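Local coordinates for amino Transferase (Eubacterium rectale, PDB 3ELE), which probably transfers amino groups between amino acids and keto acids, using the pyridoxal-5'-phosphate bound in its pocket, as other class I and II aminotransferases do, at residues S198-L201 against E202-S205; E265-K269 against A270-A274. All coordinates share one frame; numbering follows the deposited sequence.

Interaction 1 (S198-L201 against E202-S205); sequences SDLL and EKKS
Ser205 folds its hydroxyl back onto the preceding turn of helix 191-208, where OG donates to Leu201 O at 2.7 Å. With OG beside its own backbone N (chi1 -69°), the short side chain reaches Leu201 O, to which Ser205 N already donates at 2.8 Å. The two donors arrive from opposite faces of the carbonyl plane, the hydroxyl well above it, 38° out. Serine suits this place because its hydroxyl also pairs with Ile212 N beyond the helix. One residue back along the helix, Leu200 and Lys204 run side by side in the same direction, Leu200 CD1 lying 4.1 Å from Lys204 CG; the lysine's aliphatic part packs while its NZ forms a salt bridge with Glu207. On the exposed flank, Asp199 and Glu202 would be expected to repel, with OD1 and OE1 4.5 Å apart. A water between them donates to both, 2.7 Å from Asp199 OD1, which should ease that repulsion. The helix crosses over between the parallel strands 173-178 and 213-217 in a beta-alpha-beta unit. Leu200 packs against helix 162-167 through Phe162 and Leu165, and Lys203 reaches Glu166 of that helix in a salt bridge.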
ATOM      1  N   SER A 198     -22.578  16.762 -13.656  1.00 34.22           N
ATOM      2  CA  SER A 198     -23.350  16.534 -12.442  1.00 34.63           C
ATOM      3  C   SER A 198     -24.835  16.366 -12.741  1.00 34.37           C
ATOM      4  O   SER A 198     -25.438  15.438 -12.234  1.00 32.74           O
ATOM      5  CB  SER A 198     -23.101  17.638 -11.437  1.00 35.65           C
ATOM      6  OG  SER A 198     -21.708  17.700 -11.162  1.00 34.80           O
ATOM      7  N   ASP A 199     -25.387  17.207 -13.612  1.00 34.95           N
ATOM      8  CA  ASP A 199     -26.805  17.081 -14.015  1.00 36.21           C
ATOM      9  C   ASP A 199     -27.093  15.773 -14.759  1.00 35.20           C
ATOM     10  O   ASP A 199     -28.105  15.136 -14.500  1.00 36.55           O
ATOM     11  CB  ASP A 199     -27.261  18.259 -14.890  1.00 37.39           C
ATOM     12  CG  ASP A 199     -27.221  19.603 -14.161  1.00 41.18           C
ATOM     13  OD1 ASP A 199     -27.254  19.644 -12.904  1.00 45.65           O
ATOM     14  OD2 ASP A 199     -27.169  20.630 -14.869  1.00 47.40           O
ATOM     15  N   LEU A 200     -26.198  15.387 -15.665  1.00 35.00           N
ATOM     16  CA  LEU A 200     -26.323  14.151 -16.444  1.00 34.96           C
ATOM     17  C   LEU A 200     -26.319  12.918 -15.542  1.00 34.90           C
ATOM     18  O   LEU A 200     -27.202  12.068 -15.648  1.00 34.73           O
ATOM     19  CB  LEU A 200     -25.193  14.042 -17.489  1.00 35.13           C
ATOM     20  CG  LEU A 200     -25.117  12.788 -18.383  1.00 35.67           C
ATOM     21  CD1 LEU A 200     -26.386  12.589 -19.219  1.00 34.01           C
ATOM     22  CD2 LEU A 200     -23.856  12.871 -19.255  1.00 34.41           C
ATOM     23  N   LEU A 201     -25.327  12.836 -14.660  1.00 35.81           N
ATOM     24  CA  LEU A 201     -25.179  11.696 -13.749  1.00 35.31           C
ATOM     25  C   LEU A 201     -26.284  11.604 -12.710  1.00 36.45           C
ATOM     26  O   LEU A 201     -26.744  10.491 -12.400  1.00 36.32           O
ATOM     27  CB  LEU A 201     -23.784  11.685 -13.108  1.00 35.49           C
ATOM     28  CG  LEU A 201     -22.585  11.524 -14.056  1.00 32.85           C
ATOM     29  CD1 LEU A 201     -21.317  11.327 -13.209  1.00 33.05           C
ATOM     30  CD2 LEU A 201     -22.758  10.374 -15.017  1.00 29.54           C
ATOM     31  N   GLU A 202     -26.726  12.749 -12.191  1.00 38.24           N
ATOM     32  CA  GLU A 202     -27.893  12.785 -11.282  1.00 39.55           C
ATOM     33  C   GLU A 202     -29.146  12.213 -11.994  1.00 38.24           C
ATOM     34  O   GLU A 202     -29.875  11.401 -11.416  1.00 39.63           O
ATOM     35  CB  GLU A 202     -28.156  14.222 -10.800  1.00 38.79           C
ATOM     36  CG  GLU A 202     -29.319  14.399  -9.813  1.00 41.73           C
ATOM     37  CD  GLU A 202     -29.762  15.870  -9.672  1.00 43.89           C
ATOM     38  OE1 GLU A 202     -28.905  16.785  -9.782  1.00 56.98           O
ATOM     39  OE2 GLU A 202     -30.968  16.110  -9.461  1.00 54.38           O
ATOM     40  N   LYS A 203     -29.385  12.658 -13.230  1.00 37.05           N
ATOM     41  CA  LYS A 203     -30.510  12.190 -14.063  1.00 37.08           C
ATOM     42  C   LYS A 203     -30.399  10.682 -14.348  1.00 36.11           C
ATOM     43  O   LYS A 203     -31.369   9.959 -14.139  1.00 35.00           O
ATOM     44  CB  LYS A 203     -30.591  13.017 -15.367  1.00 36.22           C
ATOM     45  CG  LYS A 203     -31.482  12.500 -16.500  1.00 38.45           C
ATOM     46  CD  LYS A 203     -31.212  13.276 -17.806  1.00 39.89           C
ATOM     47  CE  LYS A 203     -31.268  12.395 -19.062  1.00 46.19           C
ATOM     48  NZ  LYS A 203     -30.575  13.068 -20.212  1.00 47.93           N
ATOM     49  N   LYS A 204     -29.225  10.219 -14.809  1.00 35.91           N
ATOM     50  CA  LYS A 204     -29.010   8.769 -15.085  1.00 35.00           C
ATOM     51  C   LYS A 204     -29.027   7.893 -13.824  1.00 34.42           C
ATOM     52  O   LYS A 204     -29.442   6.737 -13.904  1.00 36.41           O
ATOM     53  CB  LYS A 204     -27.738   8.513 -15.888  1.00 36.16           C
ATOM     54  CG  LYS A 204     -27.680   9.180 -17.276  1.00 38.69           C
ATOM     55  CD  LYS A 204     -28.731   8.698 -18.277  1.00 38.33           C
ATOM     56  CE  LYS A 204     -28.564   7.269 -18.682  1.00 39.02           C
ATOM     57  NZ  LYS A 204     -29.479   6.949 -19.830  1.00 41.02           N
ATOM     58  N   SER A 205     -28.613   8.441 -12.675  1.00 33.10           N
ATOM     59  CA  SER A 205     -28.669   7.746 -11.384  1.00 33.49           C
ATOM     60  C   SER A 205     -30.118   7.421 -11.004  1.00 35.12           C
ATOM     61  O   SER A 205     -30.397   6.319 -10.543  1.00 34.12           O
ATOM     62  CB  SER A 205     -28.019   8.554 -10.250  1.00 33.85           C
ATOM     63  OG  SER A 205     -26.618   8.650 -10.405  1.00 32.36           O
TER
HETATM   64  O   HOH W   1     -26.839  18.296 -10.599  1.00 38.34           O

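Interaction 2 (E265-K269 against A270-A274)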
ATOM      1  N   GLU A 265     -22.676  14.073   2.129  1.00 32.16           N
ATOM      2  CA  GLU A 265     -23.790  14.130   1.171  1.00 30.84           C
ATOM      3  C   GLU A 265     -23.877  12.961   0.205  1.00 30.37           C
ATOM      4  O   GLU A 265     -24.782  12.936  -0.609  1.00 30.78           O
ATOM      5  CB  GLU A 265     -23.830  15.472   0.404  1.00 30.77           C
ATOM      6  CG  GLU A 265     -24.110  16.700   1.294  1.00 31.48           C
ATOM      7  CD  GLU A 265     -22.965  17.059   2.228  1.00 30.19           C
ATOM      8  OE1 GLU A 265     -21.797  16.805   1.878  1.00 34.26           O
ATOM      9  OE2 GLU A 265     -23.225  17.595   3.313  1.00 32.43           O
ATOM     10  N   VAL A 266     -22.952  12.003   0.267  1.00 30.96           N
ATOM     11  CA  VAL A 266     -23.084  10.756  -0.496  1.00 31.77           C
ATOM     12  C   VAL A 266     -24.331  10.038   0.043  1.00 32.67           C
ATOM     13  O   VAL A 266     -24.733  10.300   1.191  1.00 32.04           O
ATOM     14  CB  VAL A 266     -21.836   9.831  -0.428  1.00 32.26           C
ATOM     15  CG1 VAL A 266     -20.658  10.480  -1.135  1.00 26.35           C
ATOM     16  CG2 VAL A 266     -21.466   9.448   1.016  1.00 31.20           C
ATOM     17  N   TYR A 267     -24.928   9.172  -0.784  1.00 33.12           N
ATOM     18  CA  TYR A 267     -26.178   8.425  -0.480  1.00 32.99           C
ATOM     19  C   TYR A 267     -26.243   7.870   0.964  1.00 33.21           C
ATOM     20  O   TYR A 267     -27.290   7.932   1.604  1.00 32.97           O
ATOM     21  CB  TYR A 267     -26.413   7.282  -1.528  1.00 32.99           C
ATOM     22  CG  TYR A 267     -25.531   6.077  -1.272  1.00 33.44           C
ATOM     23  CD1 TYR A 267     -24.127   6.141  -1.469  1.00 34.04           C
ATOM     24  CD2 TYR A 267     -26.058   4.914  -0.713  1.00 32.55           C
ATOM     25  CE1 TYR A 267     -23.301   5.052  -1.156  1.00 32.54           C
ATOM     26  CE2 TYR A 267     -25.234   3.827  -0.407  1.00 31.91           C
ATOM     27  CZ  TYR A 267     -23.852   3.907  -0.638  1.00 33.24           C
ATOM     28  OH  TYR A 267     -23.030   2.842  -0.349  1.00 34.64           O
ATOM     29  N   ASP A 268     -25.111   7.351   1.455  1.00 33.31           N
ATOM     30  CA  ASP A 268     -24.977   6.779   2.806  1.00 33.87           C
ATOM     31  C   ASP A 268     -23.472   6.812   3.174  1.00 33.99           C
ATOM     32  O   ASP A 268     -22.734   5.887   2.855  1.00 33.80           O
ATOM     33  CB  ASP A 268     -25.572   5.345   2.833  1.00 34.53           C
ATOM     34  CG  ASP A 268     -25.726   4.771   4.245  1.00 34.46           C
ATOM     35  OD1 ASP A 268     -24.963   5.114   5.175  1.00 32.53           O
ATOM     36  OD2 ASP A 268     -26.645   3.946   4.423  1.00 39.65           O
ATOM     37  N   LYS A 269     -23.035   7.906   3.806  1.00 33.08           N
ATOM     38  CA  LYS A 269     -21.629   8.094   4.202  1.00 32.15           C
ATOM     39  C   LYS A 269     -21.105   6.993   5.088  1.00 32.21           C
ATOM     40  O   LYS A 269     -20.032   6.472   4.822  1.00 33.51           O
ATOM     41  CB  LYS A 269     -21.406   9.466   4.859  1.00 32.22           C
ATOM     42  CG  LYS A 269     -19.936   9.828   5.104  1.00 34.01           C
ATOM     43  CD  LYS A 269     -19.438   9.476   6.494  1.00 34.01           C
ATOM     44  CE  LYS A 269     -17.968   9.698   6.611  1.00 35.20           C
ATOM     45  NZ  LYS A 269     -17.497   9.262   7.952  1.00 33.98           N
ATOM     46  N   ALA A 270     -21.862   6.621   6.124  1.00 32.78           N
ATOM     47  CA  ALA A 270     -21.433   5.561   7.038  1.00 31.95           C
ATOM     48  C   ALA A 270     -21.134   4.263   6.267  1.00 31.47           C
ATOM     49  O   ALA A 270     -20.071   3.653   6.453  1.00 30.65           O
ATOM     50  CB  ALA A 270     -22.466   5.340   8.134  1.00 31.68           C
ATOM     51  N   GLU A 271     -22.035   3.899   5.355  1.00 31.06           N
ATOM     52  CA  GLU A 271     -21.894   2.667   4.566  1.00 31.96           C
ATOM     53  C   GLU A 271     -20.735   2.688   3.568  1.00 31.92           C
ATOM     54  O   GLU A 271     -20.021   1.682   3.431  1.00 32.44           O
ATOM     55  CB  GLU A 271     -23.178   2.367   3.800  1.00 31.22           C
ATOM     56  CG  GLU A 271     -23.123   1.118   2.931  1.00 32.76           C
ATOM     57  CD  GLU A 271     -24.453   0.827   2.313  1.00 35.12           C
ATOM     58  OE1 GLU A 271     -25.372   0.552   3.086  1.00 35.44           O
ATOM     59  OE2 GLU A 271     -24.566   0.876   1.072  1.00 39.70           O
ATOM     60  N   LEU A 272     -20.618   3.790   2.828  1.00 32.80           N
ATOM     61  CA  LEU A 272     -19.553   3.966   1.833  1.00 32.63           C
ATOM     62  C   LEU A 272     -18.192   4.113   2.503  1.00 32.62           C
ATOM     63  O   LEU A 272     -17.185   3.589   2.007  1.00 33.27           O
ATOM     64  CB  LEU A 272     -19.844   5.174   0.922  1.00 34.21           C
ATOM     65  CG  LEU A 272     -18.849   5.453  -0.232  1.00 33.55           C
ATOM     66  CD1 LEU A 272     -18.585   4.221  -1.091  1.00 27.90           C
ATOM     67  CD2 LEU A 272     -19.340   6.631  -1.094  1.00 32.57           C
ATOM     68  N   TYR A 273     -18.144   4.843   3.614  1.00 32.88           N
ATOM     69  CA  TYR A 273     -16.899   4.995   4.366  1.00 32.32           C
ATOM     70  C   TYR A 273     -16.461   3.646   4.933  1.00 31.99           C
ATOM     71  O   TYR A 273     -15.280   3.363   4.937  1.00 33.44           O
ATOM     72  CB  TYR A 273     -17.041   6.030   5.464  1.00 33.36           C
ATOM     73  CG  TYR A 273     -15.752   6.459   6.093  1.00 29.20           C
ATOM     74  CD1 TYR A 273     -15.026   7.520   5.572  1.00 34.32           C
ATOM     75  CD2 TYR A 273     -15.267   5.826   7.243  1.00 36.59           C
ATOM     76  CE1 TYR A 273     -13.830   7.946   6.167  1.00 31.16           C
ATOM     77  CE2 TYR A 273     -14.074   6.249   7.860  1.00 34.43           C
ATOM     78  CZ  TYR A 273     -13.361   7.310   7.313  1.00 34.82           C
ATOM     79  OH  TYR A 273     -12.194   7.730   7.917  1.00 32.30           O
ATOM     80  N   ALA A 274     -17.414   2.818   5.369  1.00 33.15           N
ATOM     81  CA  ALA A 274     -17.120   1.462   5.845  1.00 32.62           C
ATOM     82  C   ALA A 274     -16.489   0.650   4.712  1.00 32.61           C
ATOM     83  O   ALA A 274     -15.444   0.039   4.933  1.00 34.84           O
ATOM     84  CB  ALA A 274     -18.392   0.767   6.394  1.00 32.63           C
TER
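This is a local helix N-terminus contact: Asp268 is the N-cap of helix 269-282, at the end of the loop that leaves strand 258-261 of the large mixed sheet in this aminotransferase fold. Asp268 OD1 accepts from Glu271 N at 3.2 Å, meeting it from above the carboxylate plane, and so supplies an acceptor to a first-turn amide. Aspartate fits because its carboxylate is short enough to turn back on the first turn and its negative charge should interact favourably with the positive end of the helix dipole. It also lies stacked over the Glu271 carboxylate, their planes 28° apart, a proximity of like charges that is probably unfavourable. Glu271 has another partner in Tyr267: OH donates to OE2 at 2.9 Å, with the oxygen at the ring edge, on the anti side and tilted out of the carboxylate plane. Tyr267 CG lies between the backbone N and the carbonyl carbon (chi1 77°), which brings the ring alongside the helix, where CE1 touches Leu272 CB. The buried Val266 packs against Leu272 CD2, and Val4 of the second subunit packs on both Tyr267 and Leu272. On another flank, Lys269 and Tyr273 extend the same way, their polar ends bonded to the carbonyls of Asp100 and Leu102. The ammonium forms a cation-pi contact, Lys269 NZ sitting 4.0 Å from the Tyr273 ring centroid and 20° off its normal.

In the fold
The two contacts lie on the same side of the chain's centre, their centres about 19 Å apart and their nearest atoms about 9 Å, so they do not touch. Interaction 1 lies within helix 191-208, a crossover helix where regular i to i+4 bonding dominates: Ser198, Leu200 and Leu201 are buried, while Asp199, Glu202 and Lys203 are on the exposed side. Interaction 2 joins a loop to the start of helix 269-282, so its chemistry turns on capping, a tyrosine-carboxylate bond and a cation-pi pair among partly exposed residues; Val266 and Leu272 are buried, and one side meets the second subunit. A water bridges the acidic pair in interaction 1, whereas in interaction 2 the two carboxylates stack.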